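Local coordinates for protein glycerophosphodiester phosphodiesterase (Parabacteroides distasonis, PDB 3NO3) that belongs to the glycerophosphodiester phosphodiesterase family, built on a TIM-barrel fold, and carries a magnesium ion held by acidic side chains, at residues A[155-160]-A[175-180]; A[166-171]-A[193-198]; A[197-202]-A[216-221]. All coordinates share one frame; numbering follows the deposited sequence. Where two conformers were deposited one is given.

Contact 1 of 3, residues A[155-160]-A[175-180]; sequences VSYLNG and LDYHYK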
# COMPACT_ATOMS: atom_id res chain seq x y z
N VAL A 155 -2.71 9.79 3.40
CA VAL A 155 -1.71 9.17 4.23
C VAL A 155 -2.40 8.32 5.35
O VAL A 155 -3.18 8.87 6.14
CB VAL A 155 -0.76 10.17 4.89
CG1 VAL A 155 0.32 9.41 5.62
CG2 VAL A 155 -0.16 11.17 3.87
N SER A 156 -2.12 7.00 5.40
CA SER A 156 -2.68 6.12 6.42
C SER A 156 -1.60 5.43 7.25
O SER A 156 -0.54 5.07 6.72
CB SER A 156 -3.63 5.09 5.84
OG SER A 156 -4.61 5.72 5.10
N TYR A 157 -1.87 5.24 8.53
CA TYR A 157 -0.93 4.58 9.41
C TYR A 157 -1.18 3.08 9.39
O TYR A 157 -2.34 2.66 9.43
CB TYR A 157 -1.13 5.08 10.82
CG TYR A 157 -0.11 4.72 11.85
CD1 TYR A 157 1.27 4.87 11.60
CD2 TYR A 157 -0.49 4.38 13.11
CE1 TYR A 157 2.19 4.61 12.57
CE2 TYR A 157 0.43 4.14 14.11
CZ TYR A 157 1.76 4.28 13.84
OH TYR A 157 2.65 4.01 14.83
N LEU A 158 -0.10 2.27 9.39
CA LEU A 158 -0.22 0.81 9.40
C LEU A 158 -0.12 0.13 10.77
O LEU A 158 -0.54 -1.00 10.90
CB LEU A 158 0.82 0.17 8.46
CG LEU A 158 0.52 0.23 6.97
CD1 LEU A 158 1.85 -0.08 6.21
CD2 LEU A 158 -0.59 -0.74 6.54
N ASN A 159 0.42 0.79 11.78
CA ASN A 159 0.97 0.01 12.93
C ASN A 159 -0.04 -0.42 13.99
O ASN A 159 0.25 -1.33 14.80
CB ASN A 159 2.11 0.79 13.57
CG ASN A 159 2.99 -0.07 14.43
OD1 ASN A 159 3.52 -1.03 13.94
ND2 ASN A 159 3.09 0.24 15.74
N GLY A 160 -1.21 0.22 14.03
CA GLY A 160 -2.36 -0.35 14.71
C GLY A 160 -2.67 0.16 16.12
O GLY A 160 -3.70 -0.23 16.67
N LEU A 175 -6.72 5.08 8.50
CA LEU A 175 -6.01 3.97 9.09
C LEU A 175 -6.02 2.82 8.09
O LEU A 175 -6.92 2.71 7.25
CB LEU A 175 -6.63 3.53 10.42
CG LEU A 175 -8.04 2.96 10.57
CD1 LEU A 175 -8.19 1.53 10.12
CD2 LEU A 175 -8.45 3.13 12.10
N ASP A 176 -5.00 1.98 8.22
CA ASP A 176 -4.82 0.77 7.43
C ASP A 176 -4.26 -0.29 8.39
O ASP A 176 -3.05 -0.42 8.55
CB ASP A 176 -3.90 1.08 6.25
CG ASP A 176 -3.79 -0.02 5.28
OD1 ASP A 176 -4.47 -1.06 5.39
OD2 ASP A 176 -3.08 0.19 4.30
N TYR A 177 -5.15 -0.98 9.10
CA TYR A 177 -4.78 -1.73 10.29
C TYR A 177 -5.02 -3.24 10.10
O TYR A 177 -5.90 -3.64 9.33
CB TYR A 177 -5.56 -1.22 11.48
CG TYR A 177 -5.10 0.08 12.14
CD1 TYR A 177 -3.96 0.82 11.70
CD2 TYR A 177 -5.76 0.55 13.28
CE1 TYR A 177 -3.56 1.95 12.35
CE2 TYR A 177 -5.32 1.69 13.96
CZ TYR A 177 -4.22 2.37 13.49
OH TYR A 177 -3.79 3.46 14.15
N HIS A 178 -4.25 -4.05 10.82
CA HIS A 178 -4.41 -5.51 10.79
C HIS A 178 -5.83 -5.88 11.24
O HIS A 178 -6.38 -5.24 12.11
CB HIS A 178 -3.35 -6.20 11.66
CG HIS A 178 -3.35 -7.70 11.56
ND1 HIS A 178 -3.75 -8.50 12.61
CD2 HIS A 178 -3.00 -8.53 10.56
CE1 HIS A 178 -3.65 -9.77 12.25
NE2 HIS A 178 -3.18 -9.82 11.01
N TYR A 179 -6.43 -6.88 10.61
CA TYR A 179 -7.80 -7.23 10.95
C TYR A 179 -8.06 -7.46 12.44
O TYR A 179 -9.13 -7.09 12.92
CB TYR A 179 -8.33 -8.39 10.08
CG TYR A 179 -7.65 -9.72 10.25
CD1 TYR A 179 -8.05 -10.61 11.23
CD2 TYR A 179 -6.67 -10.14 9.35
CE1 TYR A 179 -7.44 -11.90 11.35
CE2 TYR A 179 -6.07 -11.40 9.46
CZ TYR A 179 -6.45 -12.26 10.47
OH TYR A 179 -5.84 -13.48 10.58
N LYS A 180 -7.11 -8.03 13.17
CA LYS A 180 -7.31 -8.28 14.60
C LYS A 180 -7.41 -7.03 15.44
O LYS A 180 -8.13 -7.02 16.46
CB LYS A 180 -6.23 -9.21 15.16
CG LYS A 180 -6.36 -10.62 14.59
CD LYS A 180 -5.38 -11.62 15.21
CE LYS A 180 -5.81 -13.06 14.94
NZ LYS A 180 -4.68 -13.79 14.32
O HOH W 1 -7.36 3.99 4.97
O HOH W 2 -2.10 -2.80 12.35

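Contact 2 of 3, residues A[166-171]-A[193-198]; sequences ELKELG and KVLGMT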
# COMPACT_ATOMS: atom_id res chain seq x y z
N GLU A 166 -6.80 10.09 17.46
CA GLU A 166 -5.37 10.37 17.59
C GLU A 166 -4.73 10.56 16.21
O GLU A 166 -3.95 11.49 16.00
CB GLU A 166 -4.66 9.25 18.39
CG GLU A 166 -4.98 9.26 19.90
CD GLU A 166 -4.42 8.05 20.62
OE1 GLU A 166 -4.59 6.91 20.12
OE2 GLU A 166 -3.79 8.24 21.69
N LEU A 167 -5.10 9.70 15.28
CA LEU A 167 -4.61 9.83 13.91
C LEU A 167 -5.06 11.13 13.22
O LEU A 167 -4.23 11.82 12.57
CB LEU A 167 -5.02 8.61 13.09
CG LEU A 167 -4.38 7.25 13.38
CD1 LEU A 167 -5.02 6.15 12.48
CD2 LEU A 167 -2.86 7.32 13.13
N LYS A 168 -6.32 11.50 13.39
CA LYS A 168 -6.87 12.70 12.77
C LYS A 168 -6.11 13.93 13.26
O LYS A 168 -5.80 14.78 12.46
CB LYS A 168 -8.37 12.85 13.06
CG LYS A 168 -9.08 13.97 12.30
CD LYS A 168 -9.04 13.80 10.83
CE LYS A 168 -9.78 14.93 10.17
NZ LYS A 168 -10.57 14.44 9.03
N GLU A 169 -5.81 13.97 14.56
CA GLU A 169 -5.09 15.10 15.16
C GLU A 169 -3.69 15.31 14.55
O GLU A 169 -3.22 16.45 14.42
CB GLU A 169 -4.98 14.93 16.68
CG GLU A 169 -4.52 16.22 17.41
CD GLU A 169 -4.57 16.10 18.92
OE1 GLU A 169 -4.97 15.01 19.44
OE2 GLU A 169 -4.21 17.10 19.58
N LEU A 170 -3.05 14.21 14.18
CA LEU A 170 -1.72 14.21 13.50
C LEU A 170 -1.78 14.54 11.99
O LEU A 170 -0.73 14.70 11.37
CB LEU A 170 -0.96 12.88 13.76
CG LEU A 170 -0.51 12.70 15.25
CD1 LEU A 170 -0.09 11.27 15.58
CD2 LEU A 170 0.62 13.65 15.65
N GLY A 171 -2.99 14.70 11.42
CA GLY A 171 -3.14 14.97 9.98
C GLY A 171 -3.23 13.75 9.09
O GLY A 171 -3.17 13.86 7.87
N LYS A 193 -15.40 7.03 9.89
CA LYS A 193 -16.50 7.64 9.14
C LYS A 193 -16.86 9.01 9.76
O LYS A 193 -16.88 10.01 9.06
CB LYS A 193 -17.72 6.71 9.09
CG LYS A 193 -18.92 7.14 8.21
CD LYS A 193 -20.25 6.50 8.68
N VAL A 194 -17.07 9.04 11.07
CA VAL A 194 -17.46 10.27 11.77
C VAL A 194 -16.39 11.36 11.59
O VAL A 194 -16.73 12.53 11.35
CB VAL A 194 -17.76 9.98 13.26
CG1 VAL A 194 -18.03 11.28 14.02
CG2 VAL A 194 -18.98 9.00 13.38
N LEU A 195 -15.12 10.94 11.64
CA LEU A 195 -13.97 11.84 11.47
C LEU A 195 -13.60 12.23 10.03
O LEU A 195 -12.67 13.01 9.84
CB LEU A 195 -12.75 11.26 12.21
CG LEU A 195 -12.76 11.36 13.74
CD1 LEU A 195 -11.81 10.30 14.34
CD2 LEU A 195 -12.36 12.79 14.16
N GLY A 196 -14.34 11.77 9.02
CA GLY A 196 -14.00 12.06 7.64
C GLY A 196 -12.71 11.40 7.14
O GLY A 196 -12.05 11.94 6.25
N MSE A 197 -12.36 10.25 7.71
CA MSE A 197 -11.16 9.49 7.35
C MSE A 197 -11.60 8.19 6.71
O MSE A 197 -12.72 7.78 6.89
CB MSE A 197 -10.34 9.08 8.59
CG MSE A 197 -10.41 9.98 9.74
SE MSE A 197 -9.35 9.35 11.20
CE MSE A 197 -7.66 9.78 10.33
N THR A 198 -10.69 7.53 6.02
CA THR A 198 -10.90 6.17 5.49
C THR A 198 -10.39 5.04 6.43
O THR A 198 -9.46 5.23 7.23
CB THR A 198 -10.33 5.99 4.10
OG1 THR A 198 -8.90 6.13 4.12
CG2 THR A 198 -10.98 7.00 3.17

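Contact 3 of 3, residues A[197-202]-A[216-221]; sequences MTSNVW and MGVDFI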
# COMPACT_ATOMS: atom_id res chain seq x y z
N MSE A 197 -12.36 10.25 7.71
CA MSE A 197 -11.16 9.49 7.35
C MSE A 197 -11.60 8.19 6.71
O MSE A 197 -12.72 7.78 6.89
CB MSE A 197 -10.34 9.08 8.59
CG MSE A 197 -10.41 9.98 9.74
SE MSE A 197 -9.35 9.35 11.20
CE MSE A 197 -7.66 9.78 10.33
N THR A 198 -10.69 7.53 6.02
CA THR A 198 -10.90 6.17 5.49
C THR A 198 -10.39 5.04 6.43
O THR A 198 -9.46 5.23 7.23
CB THR A 198 -10.33 5.99 4.10
OG1 THR A 198 -8.90 6.13 4.12
CG2 THR A 198 -10.98 7.00 3.17
N SER A 199 -11.02 3.88 6.31
CA SER A 199 -10.59 2.68 7.03
C SER A 199 -10.17 1.64 5.99
O SER A 199 -10.88 1.43 5.02
CB SER A 199 -11.72 2.17 7.92
OG SER A 199 -12.88 1.94 7.18
N ASN A 200 -9.02 1.01 6.20
CA ASN A 200 -8.48 -0.05 5.31
C ASN A 200 -8.04 -1.18 6.25
O ASN A 200 -7.67 -0.91 7.42
CB ASN A 200 -7.34 0.55 4.49
CG ASN A 200 -6.74 -0.38 3.41
OD1 ASN A 200 -7.09 -1.56 3.23
ND2 ASN A 200 -5.81 0.21 2.66
N VAL A 201 -8.18 -2.43 5.80
CA VAL A 201 -7.84 -3.58 6.62
C VAL A 201 -6.95 -4.55 5.81
O VAL A 201 -7.19 -4.75 4.63
CB VAL A 201 -9.10 -4.28 7.19
CG1 VAL A 201 -10.03 -4.85 6.07
CG2 VAL A 201 -8.71 -5.35 8.21
N TRP A 202 -5.93 -5.11 6.47
CA TRP A 202 -4.97 -6.02 5.80
C TRP A 202 -4.69 -7.28 6.66
O TRP A 202 -4.96 -7.24 7.86
CB TRP A 202 -3.63 -5.30 5.50
CG TRP A 202 -2.94 -4.70 6.69
CD1 TRP A 202 -3.07 -3.43 7.16
CD2 TRP A 202 -1.98 -5.34 7.55
NE1 TRP A 202 -2.30 -3.24 8.27
CE2 TRP A 202 -1.60 -4.39 8.53
CE3 TRP A 202 -1.38 -6.62 7.58
CZ2 TRP A 202 -0.67 -4.68 9.55
CZ3 TRP A 202 -0.45 -6.90 8.59
CH2 TRP A 202 -0.12 -5.95 9.57
N MSE A 216 -18.78 -4.60 8.68
CA MSE A 216 -18.27 -3.51 9.54
C MSE A 216 -18.18 -2.15 8.82
O MSE A 216 -18.17 -1.10 9.47
CB MSE A 216 -16.90 -3.91 10.13
CG MSE A 216 -16.40 -3.07 11.28
SE MSE A 216 -14.73 -3.72 11.98
CE MSE A 216 -15.46 -5.31 12.90
N GLY A 217 -18.09 -2.16 7.50
CA GLY A 217 -18.11 -0.97 6.66
C GLY A 217 -16.75 -0.37 6.32
O GLY A 217 -16.67 0.84 6.08
N VAL A 218 -15.68 -1.17 6.32
CA VAL A 218 -14.35 -0.70 5.89
C VAL A 218 -14.38 -0.12 4.48
O VAL A 218 -15.02 -0.67 3.59
CB VAL A 218 -13.22 -1.79 5.95
CG1 VAL A 218 -12.98 -2.23 7.39
CG2 VAL A 218 -13.55 -3.04 5.03
N ASP A 219 -13.74 1.02 4.27
CA ASP A 219 -13.68 1.62 2.94
C ASP A 219 -12.88 0.72 1.98
O ASP A 219 -13.23 0.62 0.80
CB ASP A 219 -13.00 3.00 2.94
CG ASP A 219 -13.80 4.04 3.73
OD1 ASP A 219 -14.73 4.64 3.18
OD2 ASP A 219 -13.45 4.25 4.91
N PHE A 220 -11.82 0.09 2.49
CA PHE A 220 -10.94 -0.76 1.66
C PHE A 220 -10.64 -2.08 2.34
O PHE A 220 -10.54 -2.14 3.56
CB PHE A 220 -9.63 -0.04 1.34
CG PHE A 220 -9.80 1.33 0.73
CD1 PHE A 220 -10.27 1.47 -0.55
CD2 PHE A 220 -9.46 2.50 1.45
CE1 PHE A 220 -10.43 2.75 -1.11
CE2 PHE A 220 -9.61 3.75 0.89
CZ PHE A 220 -10.11 3.88 -0.38
N ILE A 221 -10.53 -3.13 1.53
CA ILE A 221 -9.96 -4.40 1.95
C ILE A 221 -8.67 -4.65 1.14
O ILE A 221 -8.72 -4.62 -0.09
CB ILE A 221 -10.92 -5.54 1.71
CG1 ILE A 221 -12.05 -5.55 2.77
CG2 ILE A 221 -10.20 -6.89 1.78
CD1 ILE A 221 -13.14 -6.62 2.44
O HOH W 3 -14.65 5.93 6.58

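Contact 1 of 3, residues A[155-160]-A[175-180]
The carbonyl oxygen of Tyr157 is met from two directions by the next strand: Asp176 N donates a hydrogen bond to Tyr157 O at 3.0 Å, and Tyr157 O also sits at the edge of the Tyr177 ring, near its plane, 3.2 Å from Tyr177 CE1. This is the parallel pairing of strands 155-157 and 174-178, the two beta arms of a beta-alpha-beta unit of the TIM barrel. The N-H of Asp176 bends somewhat on its way to the acceptor (151°); this is the direct backbone bond between the two segments, and further back Val155 pairs with Thr173. Water adds two more links. One molecule donates to Leu175 O and also pairs with Ser156 OG; another donates to Leu158 O and accepts from His178 N, just where helix 179-184 starts.

Tyr177 does most of the side-chain work. With CG anti to its carbonyl carbon (chi1 -78°), the ring swings back over the other chain and is clamped between Gly160 and Leu175: Gly160 CA stands over one face, 3.4 Å from the ring centroid in a CH-pi contact, and Leu175 CB covers the opposite face. Its hydroxyl reaches the rim of the Tyr157 ring in plane, and is itself hydrogen-bonded to Leu162 O; Tyr157 OH turns instead to Glu161. Both tyrosines also pack on Leu167 of helix 164-169.

Leu158 and Asp176 lie alongside each other and point the same way, the Leu158 side chain about 6 Å from the magnesium ion at its nearest atom. A CA-H...O contact brings Leu158 CA to 3.2 Å from Asp176 O, while the CD2 methyl of Leu158 lies 3.5 Å from Asp176 OD2.

Contact 2 of 3, residues A[166-171]-A[193-198]
Lys168 lays its aliphatic chain over the side chain of Leu195, the two sliding past each other in opposite directions, with Lys168 CG 4.0 Å from Leu195 CD2. The lysine, in the conformer given, starts out with CG anti to its backbone N (chi1 -172°) and bends at chi2 and again at chi4, which carries the ammonium group beyond the leucine to its backbone. There Lys168 NZ donates to Leu195 O at 2.7 Å, the carbonyl pointing almost straight at the nitrogen (C=O...N 170°). Leu195 O lies in the C-terminal region that Gly196 closes, where a positive charge would probably be favourable.

Against the backbone of the lysine's own helix, Met197, a selenomethionine, pushes its bent end: in the conformer given, Met197 CE lies 3.8 Å from Lys168 N and 4.0 Å from Leu167 CB, and its SE faces Lys168 CB. Phe172 and Pro164 also touch Met197.

Gly171 and Gly196, both with positive phi, each end a helix in a Schellman motif. Helices 164-169 and 188-194, two of the outer layer of the TIM barrel, thus meet near their C-terminal ends.

Contact 3 of 3, residues A[197-202]-A[216-221]
Strands 198-202 and 220-223, joined through helix 207-216, form a right-handed beta-alpha-beta crossover of the TIM barrel, and at their entry Ser199 and Asp219 grip each other both ways. Ser199 N donates to Asp219 OD2 at 2.8 Å, meeting the carboxylate oxygen on its anti side; in return Asp219 N donates to Ser199 OG at 3.2 Å. The serine hydroxyl can accept that bond because it sits between the backbone N and the carbonyl carbon (chi1 55°), turned to the incoming chain, where it also touches Val218 CA. A water donates to Asp219 OD2 and to Met197 O, giving the carboxylate oxygen a second donor.

Farther along, Phe220 N donates to Ser199 O at 3.0 Å, in the carbonyl plane. Val201 N to Phe220 O is longer, 3.3 Å, with the donor well above that carbonyl's plane.

The strand side chains separate by face. On one, Asn200 and Phe220 cross at about a right angle: Asn200 OD1 lies 3.5 Å from Phe220 CB, Asn200 CB sits at the edge of the aromatic ring, and OD1 finds its hydrogen bond at Thr222. On the other, Val201 CG1 meets Ile221 CG1 at 3.9 Å. Val218, from the loop before the strand, adds its branches against Val201 CG1.

Asn200 and Phe220 face Ile8 of strand 6-9, and Phe220 stacks on Tyr36. On the reverse face Val201 packs on Met213 of helix 207-216 and Ile221 on Ile214, while Val218 touches Met213 and also Val189 of helix 188-194.

How the contacts relate
All three contacts lie on one side of the TIM barrel. Contacts 1 and 3, their centres about 9 Å apart, belong to the same sheet: strands 174-178 and 198-202 are neighbours in it, so the order 155-157, 174-178, 198-202, 220-223 runs unbroken around this part of the wall. Contact 2 sits in the outer layer, its centre about 12 Å from that of contact 1 and about 13 Å from that of contact 3. Along the chain its segments alternate with those of contact 1, and it shares Met197 and Thr198 with contact 3, which opens where contact 2 ends. A probable hydrogen bond from Leu175 N to Thr198 O ties contact 1 to that shared stretch.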